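Local coordinates for cerato-platanin-like protein (Moniliophthora perniciosa, PDB 3SUK) that is a secreted fungal cerato-platanin with a double-psi beta-barrel fold, its molecular function not established, at residues G2-N10 against A105-S115; Y12-A23 against L80-N88. All coordinates share one frame; numbering follows the deposited sequence.

Contact 1 (G2-N10 against A105-S115); sequences GAVQLRFDN and AVALGTIDVQS
The Phe8 ring turns an edge to the helix 105-108: its CE2 lies 3.7 Å from Ala105 O, which sits near the ring plane. Asn10 OD1 of its own segment lies in plane at the edge. The rim atom CZ meets CG2 of Val106 at 4.0 Å. Chi1 of 73° sets the Phe8 CG between its backbone N and carbonyl carbon and turns the ring to the helix. In the conformer given, the Gln5 side chain crosses Thr110 at a slant, with NE2 3.6 Å from the methyl CG2. In this conformer it also runs beside the Asp112 side chain and points the same way.

Behind these groups strands 4-8 and 110-115 pair antiparallel, in the double-psi beta-barrel of the cerato-platanin family. Val4 with Val113 and Leu6 with Ile111 are the hydrogen-bonded pairs. Each gives two backbone bonds; the straightest is Val113 N to Val4 O, 2.8 Å with 175° at the hydrogen. Their side chains share one face of the sheet. The Val4 and Val113 side chains cross at a slant, their CG2 methyls 3.6 Å apart, and Leu6 lies alongside Ile111. Leu6 CB also reaches Val113 CG1 at 3.9 Å. Met97 of helix 94-101 and Phe90 pack against Leu6 from outside the pair.

Gln5, Arg7, Thr110 and Asp112 line the other face. One water on this face accepts from Arg7 NE and hydrogen-bonds Thr110 OG1. A second, at the end of the pairing, joins the backbones: it accepts from Phe8 N, 3.0 Å away, and donates to Gly109 O, where the helix has ended and the two chains draw apart.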
ATOM      1  N   GLY A   2      15.156   4.374   8.413  1.00 29.59           N
ATOM      2  CA  GLY A   2      15.917   3.791   7.314  1.00 26.27           C
ATOM      3  C   GLY A   2      15.017   3.479   6.101  1.00 26.18           C
ATOM      4  O   GLY A   2      13.823   3.506   6.163  1.00 25.35           O
ATOM      5  N   ALA A   3      15.603   3.216   4.964  1.00 24.30           N
ATOM      6  CA  ALA A   3      14.775   3.077   3.797  1.00 21.18           C
ATOM      7  C   ALA A   3      14.103   1.698   3.787  1.00 20.14           C
ATOM      8  O   ALA A   3      14.559   0.785   4.430  1.00 21.43           O
ATOM      9  CB  ALA A   3      15.596   3.334   2.571  1.00 23.75           C
ATOM     10  N   VAL A   4      12.982   1.574   3.091  1.00 14.32           N
ATOM     11  CA  VAL A   4      12.355   0.280   2.897  1.00 15.23           C
ATOM     12  C   VAL A   4      12.210   0.049   1.399  1.00 10.85           C
ATOM     13  O   VAL A   4      12.150   0.979   0.656  1.00 11.63           O
ATOM     14  CB  VAL A   4      11.002   0.129   3.666  1.00 19.29           C
ATOM     15  CG1 VAL A   4      11.139   0.610   5.070  1.00 21.48           C
ATOM     16  CG2 VAL A   4       9.900   0.832   2.991  1.00 20.46           C
ATOM     17  N   GLN A   5      12.181  -1.204   0.987  1.00  9.44           N
ATOM     18  CA  GLN A   5      12.034  -1.426  -0.480  0.50  9.57           C
ATOM     19  C   GLN A   5      10.557  -1.326  -0.906  1.00  8.72           C
ATOM     20  O   GLN A   5       9.661  -1.550  -0.132  1.00  9.90           O
ATOM     21  CB  GLN A   5      12.627  -2.771  -0.926  0.50  8.87           C
ATOM     22  CG  GLN A   5      14.167  -2.965  -0.755  0.70 13.13           C
ATOM     23  CD  GLN A   5      14.633  -3.951  -1.774  0.70 25.05           C
ATOM     24  OE1 GLN A   5      14.201  -5.100  -1.757  0.70 24.78           O
ATOM     25  NE2 GLN A   5      15.401  -3.472  -2.777  0.70 25.68           N
ATOM     26  N   LEU A   6      10.374  -0.852  -2.125  1.00  8.49           N
ATOM     27  CA  LEU A   6       9.055  -0.720  -2.715  1.00  9.09           C
ATOM     28  C   LEU A   6       9.083  -1.223  -4.150  1.00  8.27           C
ATOM     29  O   LEU A   6       9.934  -0.837  -4.884  1.00  9.47           O
ATOM     30  CB  LEU A   6       8.548   0.730  -2.614  1.00  8.13           C
ATOM     31  CG  LEU A   6       7.113   0.938  -3.111  1.00  9.12           C
ATOM     32  CD1 LEU A   6       6.423   1.996  -2.301  1.00  8.13           C
ATOM     33  CD2 LEU A   6       7.067   1.313  -4.564  1.00  8.53           C
ATOM     34  N   ARG A   7       8.078  -2.008  -4.520  1.00  9.72           N
ATOM     35  CA  ARG A   7       7.887  -2.507  -5.878  1.00  9.29           C
ATOM     36  C   ARG A   7       6.372  -2.463  -6.124  1.00  7.85           C
ATOM     37  O   ARG A   7       5.626  -2.050  -5.274  1.00  8.26           O
ATOM     38  CB  ARG A   7       8.422  -3.934  -6.054  1.00 11.49           C
ATOM     39  CG  ARG A   7       7.780  -4.895  -5.104  1.00 12.64           C
ATOM     40  CD  ARG A   7       8.544  -6.236  -4.860  1.00 17.52           C
ATOM     41  NE  ARG A   7       9.823  -6.144  -4.154  1.00 23.11           N
ATOM     42  CZ  ARG A   7      10.093  -5.589  -2.952  1.00 23.60           C
ATOM     43  NH1 ARG A   7       9.205  -4.902  -2.140  1.00 16.25           N
ATOM     44  NH2 ARG A   7      11.346  -5.684  -2.572  1.00 19.34           N
ATOM     45  N   PHE A   8       5.964  -2.832  -7.320  1.00  8.41           N
ATOM     46  CA  PHE A   8       4.558  -2.817  -7.647  1.00  7.83           C
ATOM     47  C   PHE A   8       4.045  -4.197  -7.963  1.00  9.98           C
ATOM     48  O   PHE A   8       4.768  -5.102  -8.290  1.00 11.14           O
ATOM     49  CB  PHE A   8       4.215  -1.797  -8.760  1.00  9.23           C
ATOM     50  CG  PHE A   8       4.658  -2.211 -10.142  1.00  8.57           C
ATOM     51  CD1 PHE A   8       3.867  -3.017 -10.941  1.00 11.21           C
ATOM     52  CD2 PHE A   8       5.849  -1.795 -10.622  1.00 13.22           C
ATOM     53  CE1 PHE A   8       4.257  -3.386 -12.155  1.00 12.38           C
ATOM     54  CE2 PHE A   8       6.234  -2.145 -11.887  1.00 12.69           C
ATOM     55  CZ  PHE A   8       5.434  -2.958 -12.644  1.00 13.43           C
ATOM     56  N   ASP A   9       2.760  -4.321  -7.747  1.00  8.75           N
ATOM     57  CA  ASP A   9       2.023  -5.569  -7.996  1.00  9.81           C
ATOM     58  C   ASP A   9       0.678  -5.149  -8.556  1.00  9.28           C
ATOM     59  O   ASP A   9      -0.098  -4.537  -7.875  1.00  8.25           O
ATOM     60  CB  ASP A   9       1.869  -6.319  -6.668  1.00 10.16           C
ATOM     61  CG  ASP A   9       1.132  -7.661  -6.796  1.00 12.22           C
ATOM     62  OD1 ASP A   9       0.457  -7.868  -7.749  1.00 11.84           O
ATOM     63  OD2 ASP A   9       1.244  -8.472  -5.882  1.00 13.43           O
ATOM     64  N   ASN A  10       0.430  -5.542  -9.816  1.00  7.93           N
ATOM     65  CA  ASN A  10      -0.765  -5.160 -10.551  1.00  8.54           C
ATOM     66  C   ASN A  10      -2.068  -5.747  -9.995  1.00  8.13           C
ATOM     67  O   ASN A  10      -3.093  -5.319 -10.358  1.00 10.17           O
ATOM     68  CB  ASN A  10      -0.630  -5.514 -12.037  1.00  9.23           C
ATOM     69  CG  ASN A  10       0.462  -4.732 -12.738  1.00  8.65           C
ATOM     70  OD1 ASN A  10       1.352  -5.319 -13.298  1.00  9.64           O
ATOM     71  ND2 ASN A  10       0.396  -3.433 -12.684  1.00 10.08           N
ATOM     72  N   ALA A 105       7.308   3.846 -12.690  1.00 10.92           N
ATOM     73  CA  ALA A 105       7.209   2.605 -11.934  1.00 11.23           C
ATOM     74  C   ALA A 105       7.769   1.398 -12.641  1.00 11.97           C
ATOM     75  O   ALA A 105       8.559   0.685 -12.116  1.00 11.77           O
ATOM     76  CB  ALA A 105       5.741   2.343 -11.587  1.00 11.68           C
ATOM     77  N   VAL A 106       7.330   1.213 -13.888  1.00 10.18           N
ATOM     78  CA  VAL A 106       7.838   0.120 -14.697  1.00 12.98           C
ATOM     79  C   VAL A 106       9.321   0.283 -15.025  1.00 11.34           C
ATOM     80  O   VAL A 106      10.075  -0.623 -14.938  1.00 12.61           O
ATOM     81  CB  VAL A 106       6.999  -0.058 -15.971  1.00 12.47           C
ATOM     82  CG1 VAL A 106       7.566  -1.173 -16.793  1.00 15.95           C
ATOM     83  CG2 VAL A 106       5.531  -0.354 -15.622  1.00 13.96           C
ATOM     84  N   ALA A 107       9.697   1.515 -15.332  1.00 10.83           N
ATOM     85  CA  ALA A 107      11.091   1.822 -15.670  1.00 13.15           C
ATOM     86  C   ALA A 107      12.046   1.543 -14.498  1.00 14.13           C
ATOM     87  O   ALA A 107      13.144   1.105 -14.692  1.00 15.50           O
ATOM     88  CB  ALA A 107      11.214   3.225 -16.117  1.00 15.54           C
ATOM     89  N   LEU A 108      11.624   1.900 -13.297  1.00 13.10           N
ATOM     90  CA  LEU A 108      12.413   1.591 -12.091  1.00 13.75           C
ATOM     91  C   LEU A 108      12.358   0.159 -11.518  1.00 14.80           C
ATOM     92  O   LEU A 108      13.299  -0.419 -11.143  1.00 15.44           O
ATOM     93  CB  LEU A 108      12.119   2.644 -11.036  1.00 15.93           C
ATOM     94  CG  LEU A 108      12.632   4.013 -11.462  1.00 16.49           C
ATOM     95  CD1 LEU A 108      12.055   5.047 -10.546  1.00 19.46           C
ATOM     96  CD2 LEU A 108      14.161   4.081 -11.460  1.00 20.26           C
ATOM     97  N   GLY A 109      11.162  -0.367 -11.499  1.00 13.48           N
ATOM     98  CA  GLY A 109      10.870  -1.684 -10.962  1.00 14.32           C
ATOM     99  C   GLY A 109      10.853  -1.849  -9.455  1.00 13.01           C
ATOM    100  O   GLY A 109       9.816  -2.103  -8.905  1.00 13.91           O
ATOM    101  N   THR A 110      12.008  -1.678  -8.819  1.00 11.91           N
ATOM    102  CA  THR A 110      12.191  -1.688  -7.366  1.00 12.69           C
ATOM    103  C   THR A 110      12.980  -0.451  -6.899  1.00 12.85           C
ATOM    104  O   THR A 110      13.988  -0.143  -7.458  1.00 14.55           O
ATOM    105  CB  THR A 110      12.918  -2.955  -6.969  1.00 15.21           C
ATOM    106  OG1 THR A 110      12.180  -4.065  -7.442  1.00 19.15           O
ATOM    107  CG2 THR A 110      12.999  -3.089  -5.482  1.00 16.46           C
ATOM    108  N   ILE A 111      12.503   0.223  -5.876  1.00 11.36           N
ATOM    109  CA  ILE A 111      13.124   1.419  -5.338  1.00 10.87           C
ATOM    110  C   ILE A 111      13.228   1.356  -3.811  1.00 11.07           C
ATOM    111  O   ILE A 111      12.613   0.527  -3.165  1.00 11.10           O
ATOM    112  CB  ILE A 111      12.385   2.693  -5.772  1.00 11.23           C
ATOM    113  CG1 ILE A 111      10.992   2.716  -5.125  1.00  9.76           C
ATOM    114  CG2 ILE A 111      12.408   2.850  -7.301  1.00 13.91           C
ATOM    115  CD1 ILE A 111      10.169   3.926  -5.403  1.00 11.13           C
ATOM    116  N   ASP A 112      14.054   2.217  -3.251  1.00 10.71           N
ATOM    117  CA  ASP A 112      14.140   2.397  -1.811  1.00 10.55           C
ATOM    118  C   ASP A 112      13.372   3.661  -1.445  1.00 10.75           C
ATOM    119  O   ASP A 112      13.611   4.669  -1.991  1.00 14.05           O
ATOM    120  CB  ASP A 112      15.595   2.543  -1.376  1.00 13.99           C
ATOM    121  CG  ASP A 112      16.328   1.286  -1.486  1.00 20.72           C
ATOM    122  OD1 ASP A 112      15.739   0.262  -1.341  1.00 23.42           O
ATOM    123  OD2 ASP A 112      17.519   1.348  -1.714  1.00 33.73           O
ATOM    124  N   VAL A 113      12.441   3.542  -0.523  1.00  9.65           N
ATOM    125  CA  VAL A 113      11.640   4.685  -0.116  1.00  9.49           C
ATOM    126  C   VAL A 113      11.788   4.970   1.361  1.00  9.06           C
ATOM    127  O   VAL A 113      12.313   4.193   2.062  1.00 12.31           O
ATOM    128  CB  VAL A 113      10.143   4.496  -0.457  1.00  9.52           C
ATOM    129  CG1 VAL A 113       9.980   4.285  -1.954  1.00 10.71           C
ATOM    130  CG2 VAL A 113       9.500   3.303   0.342  1.00 10.89           C
ATOM    131  N   GLN A 114      11.386   6.153   1.759  1.00  8.92           N
ATOM    132  CA  GLN A 114      11.223   6.475   3.146  1.00 10.12           C
ATOM    133  C   GLN A 114       9.738   6.290   3.510  1.00 10.99           C
ATOM    134  O   GLN A 114       8.867   6.636   2.770  1.00 12.99           O
ATOM    135  CB  GLN A 114      11.691   7.903   3.434  1.00 12.65           C
ATOM    136  CG  GLN A 114      13.181   8.079   3.373  1.00 16.79           C
ATOM    137  CD  GLN A 114      13.907   7.351   4.463  1.00 23.57           C
ATOM    138  OE1 GLN A 114      13.552   7.429   5.604  1.00 27.46           O
ATOM    139  NE2 GLN A 114      14.941   6.638   4.096  1.00 24.95           N
ATOM    140  N   SER A 115       9.503   5.643   4.625  1.00 10.18           N
ATOM    141  CA  SER A 115       8.152   5.353   5.050  1.00  9.67           C
ATOM    142  C   SER A 115       7.980   5.747   6.524  1.00 10.78           C
ATOM    143  O   SER A 115       8.803   5.453   7.363  1.00 12.09           O
ATOM    144  CB  SER A 115       7.876   3.856   4.856  1.00 12.62           C
ATOM    145  OG  SER A 115       6.610   3.506   5.389  1.00 15.26           O
TER
HETATM  146  O   HOH W   1      11.741  -6.422  -6.062  1.00 25.88           O
HETATM  147  O   HOH W   2       7.844  -3.921  -9.350  1.00 16.07           O

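Contact 2 (Y12-A23 against L80-N88); sequences YDNASGSMNTVA and LVAIDHAGN
Tyr12 OH donates to Asp84 OD2 over 2.6 Å, in a short bond between two side chains. OD2 lies in the plane of the phenol ring, at its edge. The ring and carboxylate planes stand 86° apart. The hydroxyl meets the anti side of OD2, somewhat out of the carboxylate plane. The other oxygen, OD1, accepts from Ala23 N at 3.0 Å, with 164° at the hydrogen. His85 N also donates to OD1, within its own segment. The two N-H groups come from opposite faces of the carboxylate.

Carbon groups pack around this acid. The isopropyl group of Val22 lies against it, with CB 3.5 Å from Asp84 CG. Its branches divide: CG1 goes to OD2, while CG2 touches Ile83 O at 3.3 Å. Ile83 CD1 lies 4.0 Å from Met19 SD. The Met19 chain bends at chi2 and chi3, which folds the sulfur back to Ile83.

Farther out, the backbone holds these groups in place. Asp84 stands where the chain turns a corner after strand 74-83. Its CG is anti to the backbone N (chi1 -162°), and this sends the carboxylate to the loop 12-23. Ser18 OG accepts from Asn20 N in an ST turn, and Ser18 O takes both the N-H and the hydroxyl of Thr21. This shapes the 3-10 segment 19-21 just before Val22 and Ala23. Ile47 and Ala49 of strand 47-50 pack on Tyr12. His85 ND1 is bonded to Ile53 O.

Three donors thus share one carboxylate: two N-H groups hold OD1 from opposite faces and the phenol holds OD2, which fixes its rotation and ties the loop 12-23 to the strand end.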
ATOM      1  N   TYR A  12      -3.189  -5.071  -7.216  1.00  9.86           N
ATOM      2  CA  TYR A  12      -3.810  -3.927  -6.531  1.00  8.84           C
ATOM      3  C   TYR A  12      -4.334  -2.805  -7.416  1.00 10.51           C
ATOM      4  O   TYR A  12      -4.976  -1.935  -6.937  1.00 12.60           O
ATOM      5  CB  TYR A  12      -2.852  -3.374  -5.442  1.00  9.21           C
ATOM      6  CG  TYR A  12      -2.309  -4.469  -4.535  1.00  8.95           C
ATOM      7  CD1 TYR A  12      -3.159  -5.297  -3.809  1.00 11.47           C
ATOM      8  CD2 TYR A  12      -0.953  -4.701  -4.438  1.00  8.12           C
ATOM      9  CE1 TYR A  12      -2.652  -6.309  -2.998  1.00 11.32           C
ATOM     10  CE2 TYR A  12      -0.463  -5.710  -3.663  1.00 10.18           C
ATOM     11  CZ  TYR A  12      -1.294  -6.523  -2.957  1.00 10.34           C
ATOM     12  OH  TYR A  12      -0.802  -7.531  -2.171  1.00 11.17           O
ATOM     13  N   ASP A  13      -3.988  -2.853  -8.687  1.00  9.48           N
ATOM     14  CA  ASP A  13      -4.395  -1.828  -9.660  1.00 12.79           C
ATOM     15  C   ASP A  13      -5.842  -1.942 -10.046  1.00 13.76           C
ATOM     16  O   ASP A  13      -6.395  -1.047 -10.597  1.00 15.40           O
ATOM     17  CB  ASP A  13      -3.514  -1.848 -10.907  1.00  9.67           C
ATOM     18  CG  ASP A  13      -2.215  -1.176 -10.661  1.00  8.44           C
ATOM     19  OD1 ASP A  13      -2.249   0.046 -10.536  1.00 10.98           O
ATOM     20  OD2 ASP A  13      -1.244  -1.858 -10.544  1.00  9.74           O
ATOM     21  N   ASN A  14      -6.418  -3.066  -9.709  1.00 11.23           N
ATOM     22  CA  ASN A  14      -7.777  -3.387 -10.126  1.00 13.56           C
ATOM     23  C   ASN A  14      -8.787  -3.101  -8.990  1.00 12.65           C
ATOM     24  O   ASN A  14      -8.859  -3.809  -8.026  1.00 15.22           O
ATOM     25  CB  ASN A  14      -7.794  -4.871 -10.639  1.00 15.33           C
ATOM     26  CG  ASN A  14      -6.817  -5.127 -11.879  1.00 14.13           C
ATOM     27  OD1 ASN A  14      -7.088  -4.702 -12.986  1.00 17.16           O
ATOM     28  ND2 ASN A  14      -5.712  -5.794 -11.644  1.00 12.75           N
ATOM     29  N   ALA A  15      -9.605  -2.067  -9.182  1.00 12.99           N
ATOM     30  CA  ALA A  15     -10.557  -1.570  -8.172  1.00 12.89           C
ATOM     31  C   ALA A  15     -11.551  -2.610  -7.700  1.00 15.31           C
ATOM     32  O   ALA A  15     -12.001  -2.572  -6.591  1.00 15.93           O
ATOM     33  CB  ALA A  15     -11.345  -0.359  -8.693  1.00 15.05           C
ATOM     34  N   SER A  16     -11.894  -3.517  -8.589  1.00 16.22           N
ATOM     35  CA  SER A  16     -12.939  -4.472  -8.294  1.00 18.15           C
ATOM     36  C   SER A  16     -12.422  -5.700  -7.539  1.00 17.84           C
ATOM     37  O   SER A  16     -13.167  -6.556  -7.175  1.00 20.55           O
ATOM     38  CB  SER A  16     -13.648  -4.890  -9.586  1.00 17.69           C
ATOM     39  OG  SER A  16     -12.800  -5.649 -10.375  1.00 25.05           O
ATOM     40  N   GLY A  17     -11.131  -5.766  -7.279  1.00 16.75           N
ATOM     41  CA  GLY A  17     -10.615  -6.885  -6.515  1.00 16.39           C
ATOM     42  C   GLY A  17     -11.221  -6.960  -5.110  1.00 16.07           C
ATOM     43  O   GLY A  17     -11.400  -5.993  -4.425  1.00 14.10           O
ATOM     44  N   SER A  18     -11.529  -8.166  -4.684  1.00 15.43           N
ATOM     45  CA  SER A  18     -12.106  -8.408  -3.380  1.00 12.76           C
ATOM     46  C   SER A  18     -11.081  -8.412  -2.272  1.00 11.68           C
ATOM     47  O   SER A  18     -10.050  -8.989  -2.396  1.00 11.68           O
ATOM     48  CB  SER A  18     -12.867  -9.752  -3.376  1.00 13.62           C
ATOM     49  OG  SER A  18     -13.344 -10.045  -2.087  1.00 15.01           O
ATOM     50  N   MET A  19     -11.457  -7.815  -1.172  1.00 11.24           N
ATOM     51  CA  MET A  19     -10.655  -7.790   0.046  1.00 10.40           C
ATOM     52  C   MET A  19     -10.471  -9.204   0.621  1.00 11.34           C
ATOM     53  O   MET A  19      -9.635  -9.438   1.385  1.00 11.75           O
ATOM     54  CB  MET A  19     -11.270  -6.812   1.044  1.00 12.28           C
ATOM     55  CG  MET A  19     -10.326  -6.411   2.236  1.00 12.17           C
ATOM     56  SD  MET A  19      -8.774  -5.545   1.678  1.00 12.10           S
ATOM     57  CE  MET A  19      -9.471  -3.923   1.286  1.00 15.60           C
ATOM     58  N   ASN A  20     -11.327 -10.133   0.193  1.00 12.48           N
ATOM     59  CA  ASN A  20     -11.239 -11.526   0.577  1.00 12.38           C
ATOM     60  C   ASN A  20     -10.078 -12.284  -0.051  1.00 11.81           C
ATOM     61  O   ASN A  20      -9.794 -13.368   0.334  1.00 14.06           O
ATOM     62  CB  ASN A  20     -12.577 -12.235   0.370  1.00 12.08           C
ATOM     63  CG  ASN A  20     -13.604 -11.735   1.333  1.00 16.01           C
ATOM     64  OD1 ASN A  20     -13.329 -11.505   2.476  1.00 15.51           O
ATOM     65  ND2 ASN A  20     -14.771 -11.502   0.826  1.00 22.33           N
ATOM     66  N   THR A  21      -9.404 -11.640  -0.988  1.00 12.79           N
ATOM     67  CA  THR A  21      -8.251 -12.208  -1.693  1.00 13.64           C
ATOM     68  C   THR A  21      -6.899 -11.869  -1.041  1.00 12.50           C
ATOM     69  O   THR A  21      -5.898 -12.341  -1.488  1.00 15.36           O
ATOM     70  CB  THR A  21      -8.150 -11.753  -3.194  1.00 14.81           C
ATOM     71  OG1 THR A  21      -7.905 -10.350  -3.270  1.00 16.03           O
ATOM     72  CG2 THR A  21      -9.410 -12.082  -4.005  1.00 15.12           C
ATOM     73  N   VAL A  22      -6.905 -11.088   0.040  1.00 11.53           N
ATOM     74  CA  VAL A  22      -5.685 -10.658   0.704  1.00 10.54           C
ATOM     75  C   VAL A  22      -5.676 -11.115   2.152  1.00 11.51           C
ATOM     76  O   VAL A  22      -6.616 -11.620   2.626  1.00 11.48           O
ATOM     77  CB  VAL A  22      -5.462  -9.099   0.606  1.00 11.07           C
ATOM     78  CG1 VAL A  22      -5.360  -8.677  -0.822  1.00 13.05           C
ATOM     79  CG2 VAL A  22      -6.662  -8.370   1.217  1.00 11.90           C
ATOM     80  N   ALA A  23      -4.562 -10.934   2.823  1.00 11.81           N
ATOM     81  CA  ALA A  23      -4.388 -11.362   4.168  1.00 10.27           C
ATOM     82  C   ALA A  23      -5.397 -10.692   5.120  1.00 11.28           C
ATOM     83  O   ALA A  23      -5.813 -11.306   6.048  1.00 11.95           O
ATOM     84  CB  ALA A  23      -2.992 -11.067   4.607  1.00 12.30           C
ATOM     85  N   LEU A  80      -0.810   5.880   1.930  1.00  7.06           N
ATOM     86  CA  LEU A  80      -1.114   4.567   1.414  1.00  7.58           C
ATOM     87  C   LEU A  80      -1.602   3.643   2.513  1.00  7.12           C
ATOM     88  O   LEU A  80      -1.077   3.642   3.575  1.00  7.49           O
ATOM     89  CB  LEU A  80       0.147   3.989   0.746  1.00  7.31           C
ATOM     90  CG  LEU A  80      -0.066   2.588   0.127  1.00  6.66           C
ATOM     91  CD1 LEU A  80       0.563   2.506  -1.271  1.00  8.61           C
ATOM     92  CD2 LEU A  80       0.564   1.491   1.020  1.00  8.51           C
ATOM     93  N   VAL A  81      -2.592   2.812   2.209  1.00  7.72           N
ATOM     94  CA  VAL A  81      -3.106   1.835   3.174  1.00  7.12           C
ATOM     95  C   VAL A  81      -2.567   0.459   2.857  1.00  5.64           C
ATOM     96  O   VAL A  81      -2.676   0.003   1.785  1.00  7.12           O
ATOM     97  CB  VAL A  81      -4.677   1.781   3.178  1.00  6.55           C
ATOM     98  CG1 VAL A  81      -5.206   0.683   4.144  1.00  8.81           C
ATOM     99  CG2 VAL A  81      -5.245   3.178   3.591  1.00  8.68           C
ATOM    100  N   ALA A  82      -2.051  -0.176   3.880  1.00  6.46           N
ATOM    101  CA  ALA A  82      -1.584  -1.549   3.764  1.00  7.17           C
ATOM    102  C   ALA A  82      -2.697  -2.537   4.083  1.00  7.40           C
ATOM    103  O   ALA A  82      -3.305  -2.445   5.074  1.00  7.73           O
ATOM    104  CB  ALA A  82      -0.351  -1.747   4.654  1.00  9.15           C
ATOM    105  N   ILE A  83      -2.924  -3.424   3.136  1.00  8.45           N
ATOM    106  CA  ILE A  83      -4.008  -4.405   3.214  1.00  9.55           C
ATOM    107  C   ILE A  83      -3.618  -5.889   3.067  1.00  9.34           C
ATOM    108  O   ILE A  83      -4.470  -6.727   2.976  1.00 10.04           O
ATOM    109  CB  ILE A  83      -5.076  -4.061   2.139  1.00  9.89           C
ATOM    110  CG1 ILE A  83      -4.559  -4.303   0.710  1.00 10.78           C
ATOM    111  CG2 ILE A  83      -5.560  -2.610   2.330  1.00  8.88           C
ATOM    112  CD1 ILE A  83      -5.615  -4.258  -0.366  1.00 14.89           C
ATOM    113  N   ASP A  84      -2.330  -6.165   2.939  1.00  7.99           N
ATOM    114  CA  ASP A  84      -1.894  -7.523   2.598  1.00  8.95           C
ATOM    115  C   ASP A  84      -0.466  -7.679   3.112  1.00  8.30           C
ATOM    116  O   ASP A  84       0.158  -6.711   3.429  1.00  9.26           O
ATOM    117  CB  ASP A  84      -1.987  -7.703   1.074  1.00  8.75           C
ATOM    118  CG  ASP A  84      -1.994  -9.167   0.595  1.00  8.84           C
ATOM    119  OD1 ASP A  84      -2.030 -10.055   1.415  1.00  9.99           O
ATOM    120  OD2 ASP A  84      -1.947  -9.296  -0.632  1.00 10.65           O
ATOM    121  N   HIS A  85      -0.014  -8.915   3.190  1.00  9.06           N
ATOM    122  CA  HIS A  85       1.360  -9.260   3.539  1.00  8.10           C
ATOM    123  C   HIS A  85       2.298  -9.137   2.333  1.00  8.99           C
ATOM    124  O   HIS A  85       1.984  -9.602   1.329  1.00 10.80           O
ATOM    125  CB  HIS A  85       1.391 -10.718   4.069  1.00 10.90           C
ATOM    126  CG  HIS A  85       2.782 -11.284   4.210  1.00  9.11           C
ATOM    127  ND1 HIS A  85       3.640 -10.911   5.211  1.00 11.19           N
ATOM    128  CD2 HIS A  85       3.468 -12.153   3.441  1.00 14.65           C
ATOM    129  CE1 HIS A  85       4.782 -11.553   5.077  1.00 13.85           C
ATOM    130  NE2 HIS A  85       4.696 -12.319   4.017  1.00 13.61           N
ATOM    131  N   ALA A  86       3.474  -8.554   2.554  1.00  9.76           N
ATOM    132  CA  ALA A  86       4.582  -8.561   1.593  1.00  9.20           C
ATOM    133  C   ALA A  86       5.757  -9.217   2.295  1.00 10.00           C
ATOM    134  O   ALA A  86       5.885  -9.153   3.474  1.00  9.95           O
ATOM    135  CB  ALA A  86       4.946  -7.149   1.214  1.00  9.13           C
ATOM    136  N   GLY A  87       6.606  -9.855   1.522  1.00 11.06           N
ATOM    137  CA  GLY A  87       7.814 -10.433   2.060  1.00 11.40           C
ATOM    138  C   GLY A  87       8.860  -9.417   2.471  1.00 12.26           C
ATOM    139  O   GLY A  87       9.669  -9.711   3.252  1.00 11.86           O
ATOM    140  N   ASN A  88       8.890  -8.265   1.843  1.00 11.03           N
ATOM    141  CA  ASN A  88       9.970  -7.304   2.071  1.00 12.07           C
ATOM    142  C   ASN A  88       9.567  -5.863   1.705  1.00  9.57           C
ATOM    143  O   ASN A  88       9.609  -5.522   0.569  1.00 12.29           O
ATOM    144  CB  ASN A  88      11.180  -7.774   1.224  1.00 14.81           C
ATOM    145  CG  ASN A  88      12.343  -6.858   1.252  1.00 12.98           C
ATOM    146  OD1 ASN A  88      12.574  -6.171   2.171  1.00 16.15           O
ATOM    147  ND2 ASN A  88      13.139  -6.952   0.228  1.00 17.58           N
TER

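In the fold
Both contacts reach the same sheet of the double-psi beta-barrel, about 16 Å apart between centres. Contact 1 joins two of its strands directly, through regular backbone bonds. One of its faces is apolar and the other is polar, with waters there and at the end where the chains part. Contact 2 ties a long loop to the end of a strand, and its bonds converge on a single carboxylate. Its centre lies nearer the centre of the chain than that of contact 1, and a larger share of its touching residues is buried. Contact 1 has more exposed residues. The two meet at Asn88, whose backbone O takes a weak hydrogen bond from Arg7 NH1.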